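Local coordinates for protein putative amidohydrolase (Unidentified, PDB 3FEQ) that probably hydrolyses dipeptides ending in proline, as a zinc-dependent prolidase of the amidohydrolase superfamily, at residues N12-V20 and L346-T354. Residues are numbered along the deposited sequence; the frame is centred on the assembly and turned at random.
Sequences NVLDLERGV and LEALRSATT
Leu16 reaches Leu349 and the Thr353-Thr354 turn that leads into helix 354-359. Both of its delta methyls lie by the Thr353 hydroxyl oxygen, Leu16 CD1 the nearer at 3.5 Å from Thr353 OG1, and Leu16 CD2 additionally comes to 4.1 Å from Leu349 CB; the Leu16 and Leu349 side chains cross at about a right angle. A first torsion that sets CG beside the backbone N (chi1 -79°) carries these methyls to Leu349 and Thr353. Leu16 CB, for its part, meets the CG2 methyl of Thr354. Thr353 OG1 donates a 2.6 Å hydrogen bond to Leu349 O, at a C=O...donor angle of 135°, and the same oxygen touches Leu16 CD1.

The polar part of the contact belongs to Arg350. Extended from CG to NE, it carries its guanidinium to the backbone of the turn, where Leu16 O lies 3.0 Å from Arg350 NH2 and 3.2 Å from Arg350 NE, oblique to the guanidinium plane. Glu17 O is farther off, at the edge of that plane. Leu346 CD2 sits over the centre of one guanidinium face, 4.1 Å above it, and also approaches Leu16 O; Leu346 CD1 rests on Gly19 CA. Gly19 belongs to a G1 beta bulge that closes the hairpin turn, Asp15 O accepting from both Gly19 N and Val20 N. Leu16 O and Gly19 CA are the backbone atoms that face Arg350 and Leu346.

Deeper in, the methyls Leu14 CD1 and Leu349 CD1 meet at 4.0 Å. Both leucines also touch Met58 of strand 56-66, which runs parallel to strand 11-15, and Leu349 reaches Phe336 of helix 335-340. The contact therefore joins the N-terminal hairpin of strands 11-15 and 20-30 to helix 345-351 of the amidohydrolase barrel part, consistent with the beta-sandwich-plus-barrel layout of this superfamily.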
# COMPACT_ATOMS: atom_id res chain seq x y z
N ASN C 12 3.03 -30.95 57.67
CA ASN C 12 3.43 -32.22 57.07
C ASN C 12 3.88 -32.00 55.64
O ASN C 12 3.07 -31.93 54.72
CB ASN C 12 2.29 -33.23 57.15
CG ASN C 12 1.54 -33.16 58.46
OD1 ASN C 12 0.32 -33.03 58.48
ND2 ASN C 12 2.27 -33.24 59.56
N VAL C 13 5.18 -31.84 55.46
CA VAL C 13 5.74 -31.39 54.20
C VAL C 13 5.78 -32.52 53.18
O VAL C 13 6.40 -33.55 53.40
CB VAL C 13 7.15 -30.81 54.40
CG1 VAL C 13 7.88 -30.65 53.08
CG2 VAL C 13 7.07 -29.48 55.13
N LEU C 14 5.09 -32.31 52.07
CA LEU C 14 5.04 -33.31 51.02
C LEU C 14 6.35 -33.30 50.28
O LEU C 14 6.75 -32.29 49.71
CB LEU C 14 3.90 -33.02 50.06
CG LEU C 14 3.19 -34.22 49.44
CD1 LEU C 14 2.18 -33.73 48.43
CD2 LEU C 14 4.15 -35.21 48.80
N ASP C 15 7.03 -34.44 50.30
CA ASP C 15 8.17 -34.64 49.44
C ASP C 15 7.78 -35.61 48.34
O ASP C 15 7.28 -36.69 48.61
CB ASP C 15 9.35 -35.18 50.22
CG ASP C 15 10.64 -35.11 49.44
OD1 ASP C 15 10.86 -36.00 48.58
OD2 ASP C 15 11.42 -34.17 49.67
N LEU C 16 8.06 -35.21 47.11
CA LEU C 16 7.42 -35.79 45.95
C LEU C 16 8.24 -36.88 45.26
O LEU C 16 7.68 -37.80 44.67
CB LEU C 16 7.01 -34.70 44.97
CG LEU C 16 5.72 -33.99 45.37
CD1 LEU C 16 5.79 -32.51 45.05
CD2 LEU C 16 4.52 -34.64 44.72
N GLU C 17 9.56 -36.78 45.33
CA GLU C 17 10.43 -37.77 44.70
C GLU C 17 10.51 -39.04 45.54
O GLU C 17 10.87 -40.11 45.03
CB GLU C 17 11.82 -37.21 44.40
CG GLU C 17 12.41 -36.34 45.50
CD GLU C 17 12.13 -34.85 45.30
OE1 GLU C 17 10.94 -34.45 45.27
OE2 GLU C 17 13.10 -34.08 45.17
N ARG C 18 10.17 -38.93 46.82
CA ARG C 18 10.10 -40.09 47.69
C ARG C 18 8.66 -40.54 47.89
O ARG C 18 8.39 -41.73 48.05
CB ARG C 18 10.75 -39.79 49.04
CG ARG C 18 12.27 -39.68 48.97
CD ARG C 18 12.78 -38.53 49.83
NE ARG C 18 12.88 -38.89 51.25
CZ ARG C 18 11.99 -38.56 52.18
NH1 ARG C 18 10.93 -37.84 51.87
NH2 ARG C 18 12.18 -38.94 53.44
N GLY C 19 7.73 -39.59 47.87
CA GLY C 19 6.31 -39.90 47.86
C GLY C 19 5.74 -40.07 49.24
O GLY C 19 4.82 -40.86 49.45
N VAL C 20 6.27 -39.31 50.19
CA VAL C 20 5.86 -39.42 51.58
C VAL C 20 5.71 -38.05 52.22
O VAL C 20 6.41 -37.10 51.84
CB VAL C 20 6.88 -40.23 52.41
CG1 VAL C 20 6.59 -41.72 52.30
CG2 VAL C 20 8.30 -39.93 51.97
N LEU C 346 -0.13 -40.11 43.55
CA LEU C 346 1.24 -39.58 43.58
C LEU C 346 1.58 -38.97 42.23
O LEU C 346 2.04 -37.84 42.14
CB LEU C 346 2.25 -40.68 43.89
CG LEU C 346 3.50 -40.32 44.70
CD1 LEU C 346 4.66 -41.19 44.27
CD2 LEU C 346 3.88 -38.85 44.64
N GLU C 347 1.35 -39.76 41.19
CA GLU C 347 1.56 -39.30 39.83
C GLU C 347 0.73 -38.05 39.48
O GLU C 347 1.24 -37.10 38.89
CB GLU C 347 1.31 -40.44 38.84
CG GLU C 347 1.65 -40.13 37.39
CD GLU C 347 3.03 -39.52 37.21
OE1 GLU C 347 3.99 -40.01 37.86
OE2 GLU C 347 3.16 -38.56 36.41
N ALA C 348 -0.53 -38.03 39.91
CA ALA C 348 -1.40 -36.87 39.70
C ALA C 348 -0.81 -35.60 40.31
O ALA C 348 -0.79 -34.54 39.69
CB ALA C 348 -2.78 -37.14 40.25
N LEU C 349 -0.26 -35.73 41.51
CA LEU C 349 0.38 -34.61 42.15
C LEU C 349 1.72 -34.25 41.53
O LEU C 349 2.14 -33.09 41.56
CB LEU C 349 0.53 -34.87 43.65
CG LEU C 349 -0.74 -35.02 44.48
CD1 LEU C 349 -0.36 -35.39 45.90
CD2 LEU C 349 -1.59 -33.77 44.49
N ARG C 350 2.40 -35.24 40.94
CA ARG C 350 3.70 -34.98 40.32
C ARG C 350 3.54 -34.16 39.06
O ARG C 350 4.42 -33.35 38.72
CB ARG C 350 4.43 -36.29 39.99
CG ARG C 350 5.34 -36.80 41.10
CD ARG C 350 6.49 -37.63 40.52
NE ARG C 350 7.19 -38.39 41.55
CZ ARG C 350 6.91 -39.64 41.91
NH1 ARG C 350 5.93 -40.31 41.31
NH2 ARG C 350 7.61 -40.24 42.87
N SER C 351 2.42 -34.37 38.37
CA SER C 351 2.18 -33.73 37.08
C SER C 351 2.06 -32.22 37.23
O SER C 351 2.47 -31.48 36.34
CB SER C 351 0.92 -34.30 36.43
OG SER C 351 1.21 -35.55 35.82
N ALA C 352 1.52 -31.79 38.36
CA ALA C 352 1.28 -30.38 38.64
C ALA C 352 2.41 -29.75 39.43
O ALA C 352 2.31 -28.58 39.82
CB ALA C 352 -0.04 -30.21 39.38
N THR C 353 3.47 -30.50 39.69
CA THR C 353 4.56 -30.00 40.52
C THR C 353 5.90 -30.27 39.88
O THR C 353 6.42 -29.43 39.14
CB THR C 353 4.55 -30.60 41.93
OG1 THR C 353 4.46 -32.02 41.84
CG2 THR C 353 3.37 -30.07 42.76
N THR C 354 6.47 -31.44 40.16
CA THR C 354 7.86 -31.70 39.79
C THR C 354 7.99 -31.78 38.28
O THR C 354 8.90 -31.17 37.71
CB THR C 354 8.43 -32.97 40.47
OG1 THR C 354 7.47 -34.03 40.41
CG2 THR C 354 8.77 -32.70 41.94